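Local coordinates for uncharacterized protein (Neisseria meningitidis serogroup B, PDB 3OI8) that probably takes part in magnesium and cobalt transport as a full-length protein and binds adenosine through the paired CBS domains of this fragment, at residues A[84-96]-A[104-116]. Numbering follows the deposited sequence.
Sequences VLGILHAKDLLKY and HLKSILRPAVFVP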
loop_
_atom_site.group_PDB
_atom_site.type_symbol
_atom_site.label_atom_id
_atom_site.label_comp_id
_atom_site.label_asym_id
_atom_site.label_seq_id
_atom_site.Cartn_x
_atom_site.Cartn_y
_atom_site.Cartn_z
ATOM N N VAL A 84 -16.012 -17.551 3.683
ATOM C CA VAL A 84 -14.764 -16.904 4.092
ATOM C C VAL A 84 -14.868 -16.604 5.579
ATOM O O VAL A 84 -15.818 -15.964 6.020
ATOM C CB VAL A 84 -14.469 -15.591 3.301
ATOM C CG1 VAL A 84 -13.191 -14.897 3.860
ATOM C CG2 VAL A 84 -14.308 -15.860 1.820
ATOM N N LEU A 85 -13.897 -17.076 6.349
ATOM C CA LEU A 85 -13.964 -16.974 7.809
ATOM C C LEU A 85 -13.205 -15.767 8.310
ATOM O O LEU A 85 -13.382 -15.320 9.447
ATOM C CB LEU A 85 -13.368 -18.238 8.434
ATOM C CG LEU A 85 -13.992 -19.537 7.918
ATOM C CD1 LEU A 85 -13.203 -20.753 8.387
ATOM C CD2 LEU A 85 -15.452 -19.621 8.356
ATOM N N GLY A 86 -12.322 -15.250 7.470
ATOM C CA GLY A 86 -11.407 -14.234 7.929
ATOM C C GLY A 86 -10.244 -14.030 6.981
ATOM O O GLY A 86 -10.177 -14.643 5.909
ATOM N N ILE A 87 -9.327 -13.160 7.392
ATOM C CA ILE A 87 -8.119 -12.862 6.636
ATOM C C ILE A 87 -6.912 -13.192 7.516
ATOM O O ILE A 87 -6.874 -12.821 8.688
ATOM C CB ILE A 87 -8.032 -11.355 6.274
ATOM C CG1 ILE A 87 -9.335 -10.845 5.652
ATOM C CG2 ILE A 87 -6.839 -11.081 5.370
ATOM C CD1 ILE A 87 -9.724 -11.519 4.351
ATOM N N LEU A 88 -5.939 -13.904 6.952
ATOM C CA LEU A 88 -4.660 -14.098 7.609
ATOM C C LEU A 88 -3.645 -13.209 6.937
ATOM O O LEU A 88 -3.548 -13.212 5.713
ATOM C CB LEU A 88 -4.157 -15.538 7.479
ATOM C CG LEU A 88 -2.689 -15.592 7.945
ATOM C CD1 LEU A 88 -2.581 -15.644 9.463
ATOM C CD2 LEU A 88 -1.909 -16.733 7.313
ATOM N N HIS A 89 -2.904 -12.460 7.751
ATOM C CA HIS A 89 -1.764 -11.653 7.320
ATOM C C HIS A 89 -0.497 -12.470 7.506
ATOM O O HIS A 89 -0.214 -12.932 8.613
ATOM C CB HIS A 89 -1.692 -10.392 8.176
ATOM C CG HIS A 89 -2.850 -9.472 7.961
ATOM N ND1 HIS A 89 -2.707 -8.106 7.838
ATOM C CD2 HIS A 89 -4.169 -9.729 7.798
ATOM C CE1 HIS A 89 -3.894 -7.561 7.629
ATOM N NE2 HIS A 89 -4.797 -8.525 7.602
ATOM N N ALA A 90 0.252 -12.656 6.424
ATOM C CA ALA A 90 1.432 -13.516 6.436
ATOM C C ALA A 90 2.331 -13.265 7.659
ATOM O O ALA A 90 2.840 -14.199 8.283
ATOM C CB ALA A 90 2.239 -13.310 5.146
ATOM N N LYS A 91 2.539 -12.002 7.991
ATOM C CA LYS A 91 3.480 -11.674 9.056
ATOM C C LYS A 91 2.947 -11.965 10.458
ATOM O O LYS A 91 3.697 -11.913 11.423
ATOM C CB LYS A 91 3.952 -10.227 8.952
ATOM C CG LYS A 91 2.898 -9.168 9.192
ATOM C CD LYS A 91 3.511 -7.778 8.960
ATOM C CE LYS A 91 2.470 -6.659 8.995
ATOM N NZ LYS A 91 1.979 -6.370 10.375
ATOM N N ASP A 92 1.658 -12.268 10.578
ATOM C CA ASP A 92 1.122 -12.696 11.870
ATOM C C ASP A 92 1.582 -14.114 12.194
ATOM O O ASP A 92 1.583 -14.527 13.358
ATOM C CB ASP A 92 -0.412 -12.553 11.914
ATOM C CG ASP A 92 -0.848 -11.095 12.016
ATOM O OD1 ASP A 92 -0.002 -10.263 12.412
ATOM O OD2 ASP A 92 -2.018 -10.767 11.702
ATOM N N LEU A 93 2.001 -14.853 11.167
ATOM C CA LEU A 93 2.526 -16.198 11.370
ATOM C C LEU A 93 3.836 -16.190 12.185
ATOM O O LEU A 93 4.189 -17.188 12.813
ATOM C CB LEU A 93 2.764 -16.900 10.031
ATOM C CG LEU A 93 1.540 -17.404 9.251
ATOM C CD1 LEU A 93 1.993 -17.893 7.884
ATOM C CD2 LEU A 93 0.849 -18.528 10.016
ATOM N N LEU A 94 4.539 -15.066 12.184
ATOM C CA LEU A 94 5.834 -14.997 12.855
ATOM C C LEU A 94 5.663 -15.117 14.366
ATOM O O LEU A 94 6.623 -15.363 15.093
ATOM C CB LEU A 94 6.543 -13.690 12.521
ATOM C CG LEU A 94 6.991 -13.494 11.074
ATOM C CD1 LEU A 94 7.530 -12.085 10.908
ATOM C CD2 LEU A 94 8.036 -14.527 10.683
ATOM N N LYS A 95 4.440 -14.916 14.841
ATOM C CA LYS A 95 4.150 -15.099 16.260
ATOM C C LYS A 95 4.459 -16.533 16.692
ATOM O O LYS A 95 4.597 -16.820 17.882
ATOM C CB LYS A 95 2.678 -14.766 16.556
ATOM C CG LYS A 95 2.303 -13.308 16.283
ATOM C CD LYS A 95 0.824 -13.041 16.558
ATOM C CE LYS A 95 0.386 -11.674 16.034
ATOM N NZ LYS A 95 -1.107 -11.555 15.895
ATOM N N TYR A 96 4.552 -17.440 15.724
ATOM C CA TYR A 96 4.749 -18.849 16.046
ATOM C C TYR A 96 6.115 -19.345 15.595
ATOM O O TYR A 96 6.330 -20.540 15.458
ATOM C CB TYR A 96 3.638 -19.706 15.429
ATOM C CG TYR A 96 2.303 -19.492 16.081
ATOM C CD1 TYR A 96 2.071 -19.926 17.382
ATOM C CD2 TYR A 96 1.268 -18.854 15.398
ATOM C CE1 TYR A 96 0.841 -19.727 17.986
ATOM C CE2 TYR A 96 0.041 -18.645 15.994
ATOM C CZ TYR A 96 -0.169 -19.090 17.285
ATOM O OH TYR A 96 -1.398 -18.898 17.878
ATOM N N HIS A 104 -2.362 -21.811 16.335
ATOM C CA HIS A 104 -3.816 -21.828 16.474
ATOM C C HIS A 104 -4.324 -20.745 15.535
ATOM O O HIS A 104 -4.276 -19.563 15.855
ATOM C CB HIS A 104 -4.228 -21.563 17.931
ATOM C CG HIS A 104 -5.705 -21.645 18.178
ATOM N ND1 HIS A 104 -6.583 -22.218 17.282
ATOM C CD2 HIS A 104 -6.456 -21.237 19.231
ATOM C CE1 HIS A 104 -7.811 -22.152 17.767
ATOM N NE2 HIS A 104 -7.762 -21.560 18.946
ATOM N N LEU A 105 -4.782 -21.154 14.356
ATOM C CA LEU A 105 -5.083 -20.196 13.311
ATOM C C LEU A 105 -6.103 -19.161 13.795
ATOM O O LEU A 105 -5.954 -17.972 13.515
ATOM C CB LEU A 105 -5.572 -20.903 12.042
ATOM C CG LEU A 105 -5.837 -19.996 10.830
ATOM C CD1 LEU A 105 -4.683 -19.004 10.641
ATOM C CD2 LEU A 105 -6.044 -20.838 9.561
ATOM N N LYS A 106 -7.126 -19.608 14.526
ATOM C CA LYS A 106 -8.151 -18.687 15.044
ATOM C C LYS A 106 -7.579 -17.625 15.992
ATOM O O LYS A 106 -8.181 -16.560 16.176
ATOM C CB LYS A 106 -9.263 -19.443 15.770
ATOM C CG LYS A 106 -9.989 -20.476 14.924
ATOM C CD LYS A 106 -11.116 -19.871 14.103
ATOM C CE LYS A 106 -11.856 -20.966 13.325
ATOM N NZ LYS A 106 -12.233 -22.113 14.214
ATOM N N SER A 107 -6.430 -17.911 16.601
ATOM C CA SER A 107 -5.774 -16.910 17.461
ATOM C C SER A 107 -5.236 -15.691 16.704
ATOM O O SER A 107 -5.011 -14.636 17.306
ATOM C CB SER A 107 -4.626 -17.536 18.273
ATOM O OG SER A 107 -5.146 -18.492 19.191
ATOM N N ILE A 108 -4.992 -15.835 15.402
ATOM C CA ILE A 108 -4.384 -14.736 14.632
ATOM C C ILE A 108 -5.242 -14.288 13.451
ATOM O O ILE A 108 -4.896 -13.349 12.748
ATOM C CB ILE A 108 -2.938 -15.072 14.111
ATOM C CG1 ILE A 108 -2.951 -16.299 13.194
ATOM C CG2 ILE A 108 -1.923 -15.246 15.269
ATOM C CD1 ILE A 108 -1.582 -16.640 12.620
ATOM N N LEU A 109 -6.354 -14.974 13.226
ATOM C CA LEU A 109 -7.235 -14.645 12.119
ATOM C C LEU A 109 -7.924 -13.311 12.366
ATOM O O LEU A 109 -8.463 -13.066 13.450
ATOM C CB LEU A 109 -8.304 -15.730 11.979
ATOM C CG LEU A 109 -9.165 -15.705 10.726
ATOM C CD1 LEU A 109 -8.292 -16.032 9.529
ATOM C CD2 LEU A 109 -10.295 -16.710 10.872
ATOM N N ARG A 110 -7.924 -12.450 11.360
ATOM C CA ARG A 110 -8.655 -11.195 11.469
ATOM C C ARG A 110 -9.971 -11.311 10.721
ATOM O O ARG A 110 -10.071 -12.087 9.774
ATOM C CB ARG A 110 -7.821 -10.061 10.899
ATOM C CG ARG A 110 -6.477 -9.874 11.620
ATOM C CD ARG A 110 -5.546 -9.022 10.796
ATOM N NE ARG A 110 -4.183 -8.988 11.323
ATOM C CZ ARG A 110 -3.481 -7.869 11.487
ATOM N NH1 ARG A 110 -4.023 -6.698 11.179
ATOM N NH2 ARG A 110 -2.241 -7.919 11.958
ATOM N N PRO A 111 -10.985 -10.534 11.142
ATOM C CA PRO A 111 -12.286 -10.512 10.455
ATOM C C PRO A 111 -12.158 -9.956 9.035
ATOM O O PRO A 111 -11.335 -9.085 8.785
ATOM C CB PRO A 111 -13.130 -9.566 11.316
ATOM C CG PRO A 111 -12.146 -8.793 12.143
ATOM C CD PRO A 111 -10.975 -9.688 12.348
ATOM N N ALA A 112 -12.952 -10.481 8.112
ATOM C CA ALA A 112 -12.954 -10.005 6.725
ATOM C C ALA A 112 -13.881 -8.802 6.567
ATOM O O ALA A 112 -14.955 -8.755 7.163
ATOM C CB ALA A 112 -13.403 -11.118 5.796
ATOM N N VAL A 113 -13.460 -7.829 5.768
ATOM C CA VAL A 113 -14.345 -6.739 5.372
ATOM C C VAL A 113 -14.988 -7.115 4.037
ATOM O O VAL A 113 -14.308 -7.601 3.136
ATOM C CB VAL A 113 -13.567 -5.422 5.253
ATOM C CG1 VAL A 113 -14.430 -4.352 4.640
ATOM C CG2 VAL A 113 -13.073 -4.991 6.627
ATOM N N PHE A 114 -16.303 -6.957 3.933
ATOM C CA PHE A 114 -17.028 -7.344 2.718
ATOM C C PHE A 114 -17.510 -6.118 1.949
ATOM O O PHE A 114 -17.920 -5.125 2.553
ATOM C CB PHE A 114 -18.212 -8.252 3.065
ATOM C CG PHE A 114 -17.805 -9.555 3.698
ATOM C CD1 PHE A 114 -17.355 -10.601 2.920
ATOM C CD2 PHE A 114 -17.837 -9.718 5.069
ATOM C CE1 PHE A 114 -16.964 -11.810 3.504
ATOM C CE2 PHE A 114 -17.444 -10.911 5.652
ATOM C CZ PHE A 114 -17.007 -11.956 4.867
ATOM N N VAL A 115 -17.439 -6.173 0.622
ATOM C CA VAL A 115 -17.930 -5.069 -0.214
ATOM C C VAL A 115 -18.588 -5.629 -1.469
ATOM O O VAL A 115 -18.186 -6.695 -1.946
ATOM C CB VAL A 115 -16.792 -4.129 -0.657
ATOM C CG1 VAL A 115 -16.138 -3.439 0.552
ATOM C CG2 VAL A 115 -15.752 -4.900 -1.464
ATOM N N PRO A 116 -19.587 -4.906 -2.021
ATOM C CA PRO A 116 -20.248 -5.281 -3.287
ATOM C C PRO A 116 -19.420 -4.858 -4.495
ATOM O O PRO A 116 -18.554 -3.991 -4.372
ATOM C CB PRO A 116 -21.551 -4.473 -3.275
ATOM C CG PRO A 116 -21.405 -3.448 -2.147
ATOM C CD PRO A 116 -20.048 -3.602 -1.516
HETATM O O HOH W 1 -14.679 -12.420 9.070
HETATM O O HOH W 2 -3.572 -12.359 10.579
#
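Arg110 lies across His89 and Asp92 at once, a compact example of how one guanidinium can serve two partners by using its face for one and its edge for the other. Its flat group stacks on the imidazole of His89, centres 3.8 Å apart and planes 13° from parallel, while CD sits over the same ring in a CH-pi contact. Its edge is turned to Asp92, whose carboxylate is nearly coplanar with it: NE (2.8 Å) and NH2 (2.9 Å) both donate to OD2, and a weak third bond runs from NH2 to OD1. The side chain is extended from CG to NE, which carries the charged end along strand 84-89 as far as the 3-10 turn that follows. A water links OD2 to His89 N and Ile108 O.

The backbones meet in a single antiparallel bridge, Ile87 and Arg110 exchanging two N-H...O bonds. Beside it, Leu109 lays CD1 against Ile87 O, 3.6 Å away, and a second water ties Leu85 O to Ala112 N. On the apolar side, Ile108 has CG1 between its backbone N and carbonyl carbon (chi1 60°), with CD1 pressed tightly on Leu88 CD1 at 3.5 Å. CG2 is left to meet Lys95 CD and the Tyr96 ring.

The contact thus joins strand 84-89, outermost in its three-stranded sheet within the chain and part of the first CBS domain, to the opening portion of the second. Because His89 also touches the adenosine-binding Arg73, the stack lies in the second shell of that site; the nearby carboxylate would be expected to temper the arginine's charge over the imidazole.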